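Local structure of DUF2235 domain-containing protein (Pseudomonas aeruginosa, 4O5P) at residues D155-F158 with Y159-K163; A412-E416 with A417-L421; S164-L168 with N169-G173. The protein probably hydrolyses membrane phospholipids as Tle1, a phospholipase effector of the type VI secretion system with an alpha/beta-hydrolase catalytic domain. One frame throughout, in Å; residues are numbered along the deposited sequence.

Contact 1. Residues D155-F158 with Y159-K163; sequences DALF and YTLLK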
loop_
_atom_site.group_PDB
_atom_site.type_symbol
_atom_site.label_atom_id
_atom_site.label_comp_id
_atom_site.label_asym_id
_atom_site.label_seq_id
_atom_site.Cartn_x
_atom_site.Cartn_y
_atom_site.Cartn_z
ATOM N N ASP A 155 21.961 -10.848 -0.941
ATOM C CA ASP A 155 22.512 -10.999 0.404
ATOM C C ASP A 155 22.343 -12.413 0.947
ATOM O O ASP A 155 23.276 -12.975 1.506
ATOM C CB ASP A 155 21.856 -10.002 1.364
ATOM C CG ASP A 155 22.460 -10.050 2.761
ATOM O OD1 ASP A 155 23.616 -9.615 2.920
ATOM O OD2 ASP A 155 21.785 -10.512 3.710
ATOM N N ALA A 156 21.150 -12.977 0.782
ATOM C CA ALA A 156 20.879 -14.338 1.232
ATOM C C ALA A 156 21.807 -15.350 0.564
ATOM O O ALA A 156 22.367 -16.218 1.243
ATOM C CB ALA A 156 19.415 -14.701 0.997
ATOM N N LEU A 157 21.975 -15.239 -0.757
ATOM C CA LEU A 157 22.887 -16.165 -1.449
ATOM C C LEU A 157 24.329 -15.944 -0.985
ATOM O O LEU A 157 25.047 -16.894 -0.688
ATOM C CB LEU A 157 22.784 -16.003 -2.972
ATOM C CG LEU A 157 23.359 -17.115 -3.855
ATOM C CD1 LEU A 157 22.908 -18.489 -3.363
ATOM C CD2 LEU A 157 22.964 -16.926 -5.311
ATOM N N PHE A 158 24.723 -14.675 -0.926
ATOM C CA PHE A 158 26.055 -14.248 -0.527
ATOM C C PHE A 158 26.417 -14.838 0.822
ATOM O O PHE A 158 27.527 -15.333 1.006
ATOM C CB PHE A 158 26.075 -12.720 -0.447
ATOM C CG PHE A 158 27.447 -12.116 -0.354
ATOM C CD1 PHE A 158 28.232 -11.965 -1.490
ATOM C CD2 PHE A 158 27.933 -11.645 0.862
ATOM C CE1 PHE A 158 29.490 -11.394 -1.417
ATOM C CE2 PHE A 158 29.198 -11.064 0.949
ATOM C CZ PHE A 158 29.977 -10.938 -0.194
ATOM N N TYR A 159 25.483 -14.798 1.767
ATOM C CA TYR A 159 25.740 -15.387 3.078
ATOM C C TYR A 159 25.778 -16.893 2.972
ATOM O O TYR A 159 26.583 -17.546 3.644
ATOM C CB TYR A 159 24.682 -14.988 4.107
ATOM C CG TYR A 159 25.013 -15.450 5.520
ATOM C CD1 TYR A 159 24.644 -16.715 5.972
ATOM C CD2 TYR A 159 25.698 -14.618 6.393
ATOM C CE1 TYR A 159 24.953 -17.130 7.256
ATOM C CE2 TYR A 159 26.008 -15.019 7.668
ATOM C CZ TYR A 159 25.634 -16.274 8.095
ATOM O OH TYR A 159 25.944 -16.671 9.372
ATOM N N THR A 160 24.898 -17.445 2.145
ATOM C CA THR A 160 24.853 -18.889 1.984
ATOM C C THR A 160 26.220 -19.419 1.555
ATOM O O THR A 160 26.716 -20.389 2.124
ATOM C CB THR A 160 23.772 -19.316 0.991
ATOM O OG1 THR A 160 22.485 -18.903 1.482
ATOM C CG2 THR A 160 23.770 -20.820 0.837
ATOM N N LEU A 161 26.844 -18.750 0.590
ATOM C CA LEU A 161 28.104 -19.228 0.011
ATOM C C LEU A 161 29.356 -18.771 0.761
ATOM O O LEU A 161 30.275 -19.562 0.975
ATOM C CB LEU A 161 28.196 -18.808 -1.460
ATOM C CG LEU A 161 27.068 -19.352 -2.341
ATOM C CD1 LEU A 161 27.052 -18.717 -3.731
ATOM C CD2 LEU A 161 27.178 -20.855 -2.461
ATOM N N LEU A 162 29.390 -17.509 1.174
ATOM C CA LEU A 162 30.616 -16.918 1.705
ATOM C C LEU A 162 30.616 -16.611 3.206
ATOM O O LEU A 162 31.618 -16.117 3.732
ATOM C CB LEU A 162 30.948 -15.645 0.930
ATOM C CG LEU A 162 31.551 -15.872 -0.452
ATOM C CD1 LEU A 162 30.966 -14.892 -1.466
ATOM C CD2 LEU A 162 33.066 -15.733 -0.371
ATOM N N LYS A 163 29.500 -16.876 3.881
ATOM C CA LYS A 163 29.397 -16.667 5.331
ATOM C C LYS A 163 29.636 -15.219 5.788
ATOM O O LYS A 163 30.056 -14.969 6.923
ATOM C CB LYS A 163 30.319 -17.626 6.088
ATOM C CG LYS A 163 30.120 -19.085 5.706
ATOM C CD LYS A 163 28.651 -19.509 5.781
ATOM C CE LYS A 163 28.477 -20.950 5.309
ATOM N NZ LYS A 163 27.045 -21.395 5.305
#
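Asp155 O receives the backbone N of Tyr159 at 2.9 Å, an ordinary helical bond in the last two turns of helix 139-162. The carboxylate of Asp155 turns to other partners, the backbone N of Leu166 and the hydroxyl of Tyr114. Ala156 O carries two bonds, from Thr160 N at 3.0 Å and from Thr160 OG1 at 2.7 Å, which reach it from opposite faces of the carbonyl plane. Thr160 can do this because OG1 stands beside its own backbone N (chi1 -61°), folded back over the preceding turn. Leu157 and Leu161 extend together from one face of the helix, CG of Leu157 meeting CD1 of Leu161 at 4.0 Å; Leu157 also packs on Ile65 of strand 62-71. Phe158 offers a ring face to Leu162, whose CD1 sits 4.2 Å from the centroid of the Phe158 ring, 28° off the normal, a CH-pi contact. The helix ends beyond Leu162, where Lys163 takes a positive phi. The threonine hydroxyl thus spends its proton inside its own helix, which is consistent with the buried Thr160 packing against the apolar Ile65 and Phe112 of the sheet.

Contact 2. Residues A412-E416 with A417-L421; sequences AEAFE and AGAPL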
loop_
_atom_site.group_PDB
_atom_site.type_symbol
_atom_site.label_atom_id
_atom_site.label_comp_id
_atom_site.label_asym_id
_atom_site.label_seq_id
_atom_site.Cartn_x
_atom_site.Cartn_y
_atom_site.Cartn_z
ATOM N N ALA A 412 -2.628 -19.019 7.578
ATOM C CA ALA A 412 -2.989 -20.390 7.239
ATOM C C ALA A 412 -2.620 -20.630 5.791
ATOM O O ALA A 412 -2.030 -21.675 5.453
ATOM C CB ALA A 412 -4.476 -20.644 7.477
ATOM N N GLU A 413 -2.899 -19.634 4.944
ATOM C CA GLU A 413 -2.657 -19.788 3.513
ATOM C C GLU A 413 -1.173 -19.998 3.329
ATOM O O GLU A 413 -0.754 -20.936 2.645
ATOM C CB GLU A 413 -3.119 -18.548 2.725
ATOM C CG GLU A 413 -4.636 -18.313 2.769
ATOM C CD GLU A 413 -5.368 -19.168 1.768
ATOM O OE1 GLU A 413 -6.594 -18.957 1.607
ATOM O OE2 GLU A 413 -4.716 -20.039 1.126
ATOM N N ALA A 414 -0.385 -19.183 4.027
ATOM C CA ALA A 414 1.050 -19.204 3.836
ATOM C C ALA A 414 1.553 -20.543 4.357
ATOM O O ALA A 414 2.399 -21.187 3.730
ATOM C CB ALA A 414 1.702 -18.044 4.558
ATOM N N PHE A 415 0.982 -20.994 5.470
ATOM C CA PHE A 415 1.453 -22.237 6.062
ATOM C C PHE A 415 1.158 -23.387 5.093
ATOM O O PHE A 415 1.968 -24.314 4.933
ATOM C CB PHE A 415 0.804 -22.462 7.432
ATOM C CG PHE A 415 1.537 -23.449 8.293
ATOM C CD1 PHE A 415 2.560 -23.032 9.133
ATOM C CD2 PHE A 415 1.213 -24.803 8.251
ATOM C CE1 PHE A 415 3.244 -23.939 9.932
ATOM C CE2 PHE A 415 1.900 -25.723 9.044
ATOM C CZ PHE A 415 2.919 -25.290 9.882
ATOM N N GLU A 416 0.020 -23.291 4.410
ATOM C CA GLU A 416 -0.399 -24.346 3.504
ATOM C C GLU A 416 0.535 -24.383 2.324
ATOM O O GLU A 416 0.741 -25.442 1.719
ATOM C CB GLU A 416 -1.808 -24.073 2.973
ATOM C CG GLU A 416 -2.854 -25.126 3.288
ATOM C CD GLU A 416 -2.393 -26.546 3.020
ATOM O OE1 GLU A 416 -1.746 -27.133 3.912
ATOM O OE2 GLU A 416 -2.687 -27.080 1.930
ATOM N N ALA A 417 1.102 -23.226 1.984
ATOM C CA ALA A 417 1.883 -23.142 0.755
ATOM C C ALA A 417 3.353 -23.435 1.008
ATOM O O ALA A 417 4.173 -23.390 0.089
ATOM C CB ALA A 417 1.685 -21.775 0.079
ATOM N N GLY A 418 3.684 -23.747 2.253
ATOM C CA GLY A 418 5.031 -24.176 2.593
ATOM C C GLY A 418 5.897 -23.116 3.260
ATOM O O GLY A 418 7.107 -23.280 3.358
ATOM N N ALA A 419 5.281 -22.040 3.743
ATOM C CA ALA A 419 6.033 -20.941 4.374
ATOM C C ALA A 419 6.751 -21.329 5.674
ATOM O O ALA A 419 6.201 -22.059 6.500
ATOM C CB ALA A 419 5.116 -19.733 4.612
ATOM N N PRO A 420 7.990 -20.828 5.862
ATOM C CA PRO A 420 8.749 -21.144 7.074
ATOM C C PRO A 420 8.193 -20.376 8.255
ATOM O O PRO A 420 8.785 -19.370 8.671
ATOM C CB PRO A 420 10.167 -20.650 6.741
ATOM C CG PRO A 420 10.198 -20.530 5.245
ATOM C CD PRO A 420 8.805 -20.073 4.897
ATOM N N LEU A 421 7.065 -20.846 8.786
ATOM C CA LEU A 421 6.370 -20.131 9.855
ATOM C C LEU A 421 6.472 -20.842 11.203
ATOM O O LEU A 421 6.400 -22.075 11.280
ATOM C CB LEU A 421 4.895 -19.932 9.482
ATOM C CG LEU A 421 4.609 -18.856 8.441
ATOM C CD1 LEU A 421 3.149 -18.860 7.985
ATOM C CD2 LEU A 421 5.007 -17.480 9.017
#
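Ala414 O is gripped by two backbone donors of the chain that follows, Ala419 N and Ala417 N, each at 3.0 Å and on opposite faces of the carbonyl plane. The bond from Ala419 is the straighter, with an N-H...O angle of 160°; that from Ala417 comes from above the plane. Ala417 N is shared, for it also makes a weak bond to Glu413 O. Next along, Gly418 N bonds to Phe415 O at 3.2 Å, again from above the carbonyl plane. With Gly418 at a phi of 103°, the bonds from Ala419 N to Ala414 O and from Gly418 N to Phe415 O form a Schellman motif that closes helix 403-416.

Past the glycine the chain doubles back along the helix and lays apolar groups on it. The methyl CB of Ala419 meets CB of Ala414 at 3.8 Å. Pro420 centres an inverse gamma turn, after which Leu421 returns to the helix. Its CG stands beside the backbone N (chi1 -75°), and the branch reaches back so that Leu421 CD1 touches Ala414 CB, also at 3.8 Å. The side chains of Leu421 and Phe415 run alongside each other in opposite senses, with Leu421 CB at the edge of the Phe415 ring, 3.9 Å from Phe415 CD1. Tyr234 of strand 225-236 touches both Ala414 and Ala419, while Leu27 of helix 24-34 packs against Phe415. From helix 24-34, Asn30 ND2 bonds to the carbonyls of Phe415 and Ala419, and Lys33 NZ to that of Glu416.

Contact 3. Residues S164-L168 with N169-G173; sequences SRLKL and NDVQG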
loop_
_atom_site.group_PDB
_atom_site.type_symbol
_atom_site.label_atom_id
_atom_site.label_comp_id
_atom_site.label_asym_id
_atom_site.label_seq_id
_atom_site.Cartn_x
_atom_site.Cartn_y
_atom_site.Cartn_z
ATOM N N SER A 164 29.360 -14.271 4.904
ATOM C CA SER A 164 29.314 -12.863 5.279
ATOM C C SER A 164 28.068 -12.268 4.640
ATOM O O SER A 164 27.470 -12.873 3.749
ATOM C CB SER A 164 30.564 -12.127 4.801
ATOM O OG SER A 164 30.755 -12.314 3.409
ATOM N N ARG A 165 27.661 -11.094 5.092
ATOM C CA ARG A 165 26.506 -10.444 4.491
ATOM C C ARG A 165 26.942 -9.136 3.857
ATOM O O ARG A 165 27.992 -8.596 4.217
ATOM C CB ARG A 165 25.419 -10.213 5.542
ATOM C CG ARG A 165 25.913 -10.335 6.980
ATOM C CD ARG A 165 24.773 -10.675 7.945
ATOM N NE ARG A 165 24.723 -12.093 8.320
ATOM C CZ ARG A 165 23.744 -12.639 9.042
ATOM N NH1 ARG A 165 22.732 -11.889 9.458
ATOM N NH2 ARG A 165 23.762 -13.930 9.348
ATOM N N LEU A 166 26.153 -8.630 2.911
ATOM C CA LEU A 166 26.510 -7.389 2.218
ATOM C C LEU A 166 26.647 -6.218 3.195
ATOM O O LEU A 166 25.833 -6.055 4.102
ATOM C CB LEU A 166 25.488 -7.060 1.132
ATOM C CG LEU A 166 25.290 -8.080 0.003
ATOM C CD1 LEU A 166 24.124 -7.655 -0.886
ATOM C CD2 LEU A 166 26.557 -8.246 -0.824
ATOM N N LYS A 167 27.689 -5.413 3.026
ATOM C CA LYS A 167 27.824 -4.222 3.854
ATOM C C LYS A 167 26.766 -3.187 3.477
ATOM O O LYS A 167 26.499 -2.970 2.296
ATOM C CB LYS A 167 29.223 -3.620 3.739
ATOM C CG LYS A 167 30.252 -4.261 4.663
ATOM C CD LYS A 167 31.642 -3.748 4.343
ATOM C CE LYS A 167 31.954 -3.938 2.868
ATOM N NZ LYS A 167 31.713 -5.341 2.445
ATOM N N LEU A 168 26.177 -2.572 4.501
ATOM C CA LEU A 168 25.165 -1.524 4.372
ATOM C C LEU A 168 25.531 -0.460 3.326
ATOM O O LEU A 168 24.660 0.054 2.614
ATOM C CB LEU A 168 24.939 -0.892 5.746
ATOM C CG LEU A 168 23.877 0.187 5.934
ATOM C CD1 LEU A 168 23.203 0.010 7.278
ATOM C CD2 LEU A 168 24.506 1.542 5.866
ATOM N N ASN A 169 26.822 -0.143 3.238
ATOM C CA ASN A 169 27.315 0.797 2.237
ATOM C C ASN A 169 27.004 0.294 0.833
ATOM O O ASN A 169 26.540 1.048 -0.033
ATOM C CB ASN A 169 28.827 0.998 2.396
ATOM C CG ASN A 169 29.391 1.998 1.399
ATOM O OD1 ASN A 169 29.123 3.201 1.490
ATOM N ND2 ASN A 169 30.179 1.510 0.443
ATOM N N ASP A 170 27.243 -0.995 0.621
ATOM C CA ASP A 170 27.013 -1.599 -0.686
ATOM C C ASP A 170 25.538 -1.791 -1.023
ATOM O O ASP A 170 25.153 -1.601 -2.172
ATOM C CB ASP A 170 27.781 -2.914 -0.828
ATOM C CG ASP A 170 29.195 -2.701 -1.314
ATOM O OD1 ASP A 170 30.007 -2.147 -0.546
ATOM O OD2 ASP A 170 29.492 -3.068 -2.471
ATOM N N VAL A 171 24.722 -2.169 -0.043
ATOM C CA VAL A 171 23.277 -2.218 -0.251
ATOM C C VAL A 171 22.831 -0.825 -0.724
ATOM O O VAL A 171 22.228 -0.689 -1.799
ATOM C CB VAL A 171 22.505 -2.627 1.026
ATOM C CG1 VAL A 171 21.018 -2.374 0.856
ATOM C CG2 VAL A 171 22.746 -4.088 1.366
ATOM N N GLN A 172 23.164 0.200 0.067
ATOM C CA GLN A 172 22.852 1.594 -0.276
ATOM C C GLN A 172 23.246 1.960 -1.704
ATOM O O GLN A 172 22.454 2.558 -2.449
ATOM C CB GLN A 172 23.555 2.542 0.687
ATOM C CG GLN A 172 22.923 2.609 2.060
ATOM C CD GLN A 172 23.733 3.440 3.015
ATOM O OE1 GLN A 172 24.902 3.733 2.754
ATOM N NE2 GLN A 172 23.120 3.836 4.131
ATOM N N GLY A 173 24.469 1.601 -2.087
ATOM C CA GLY A 173 24.951 1.886 -3.429
ATOM C C GLY A 173 24.209 1.137 -4.525
ATOM O O GLY A 173 24.044 1.640 -5.641
#
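Leu168 and Gln172, one turn apart at the start of helix 168-178, cross at a slant. A chi1 of -177° sets the leucine's CG beside its own carbonyl carbon, and Gln172 runs back along the helix to meet the branch. There Leu168 CD2 comes within 3.2 Å of Gln172 NE2 and 3.5 Å of Gln172 CD, the methyl sitting over the flat face of the amide in close packing. Gln172 begins with CG beside its backbone N (chi1 -75°) and then runs extended. Its CG lies out beyond the carbonyl oxygen of Leu168, 3.1 Å from Leu168 O, the same atom that accepts Gln172 N in a nearly straight bond of 3.0 Å. Gln172 N and CG thus both approach Leu168 O while the amide lies under the leucine methyl, and NE2 has a further, weak hydrogen bond to Pro124 O.

Away from this pair, Leu166 points its CB toward Val171, whose CG2 meets it at 4.1 Å. Val171 CG2 stands beside the valine's own backbone N, directed back toward the incoming chain. The two residues make an apolar touch across Lys167, which occupies the N-cap position. Lys167 O accepts Val171 N at 3.0 Å in the carbonyl plane, and it also takes a weak bond from Asp170 N. The side chains of Lys167 and Asp170 carry opposite charges, but NZ of Lys167 stays 4.7 Å from OD1 of Asp170, so any attraction is at a distance and no salt bridge forms.

The segment 164-168 is the connection from helix 139-162 to helix 168-178. Leu166 packs on Val151 of the first helix, Arg165 pairs with Asp104 of helix 104-108, and the new helix starts at the protein surface.

In the fold
Contacts 1 and 3 adjoin, their centres about 12 Å apart: helix 139-162 ends in contact 1, and the chain runs through the loop of contact 3 into helix 168-178. Besides the tie from Asp155 to the loop, Ser164 packs on Phe158 and Arg165 on Tyr159. Contact 2 stands apart, its centre about 24 Å from that of contact 1, and is the buried one, packed on strands 225-236 and 270-280. Contact 1 is partly buried against strands 62-71 and 111-116, whereas contact 3 lies at the surface. Contacts 1 and 2 finish helices, but contact 3 begins one, with more polar side chains.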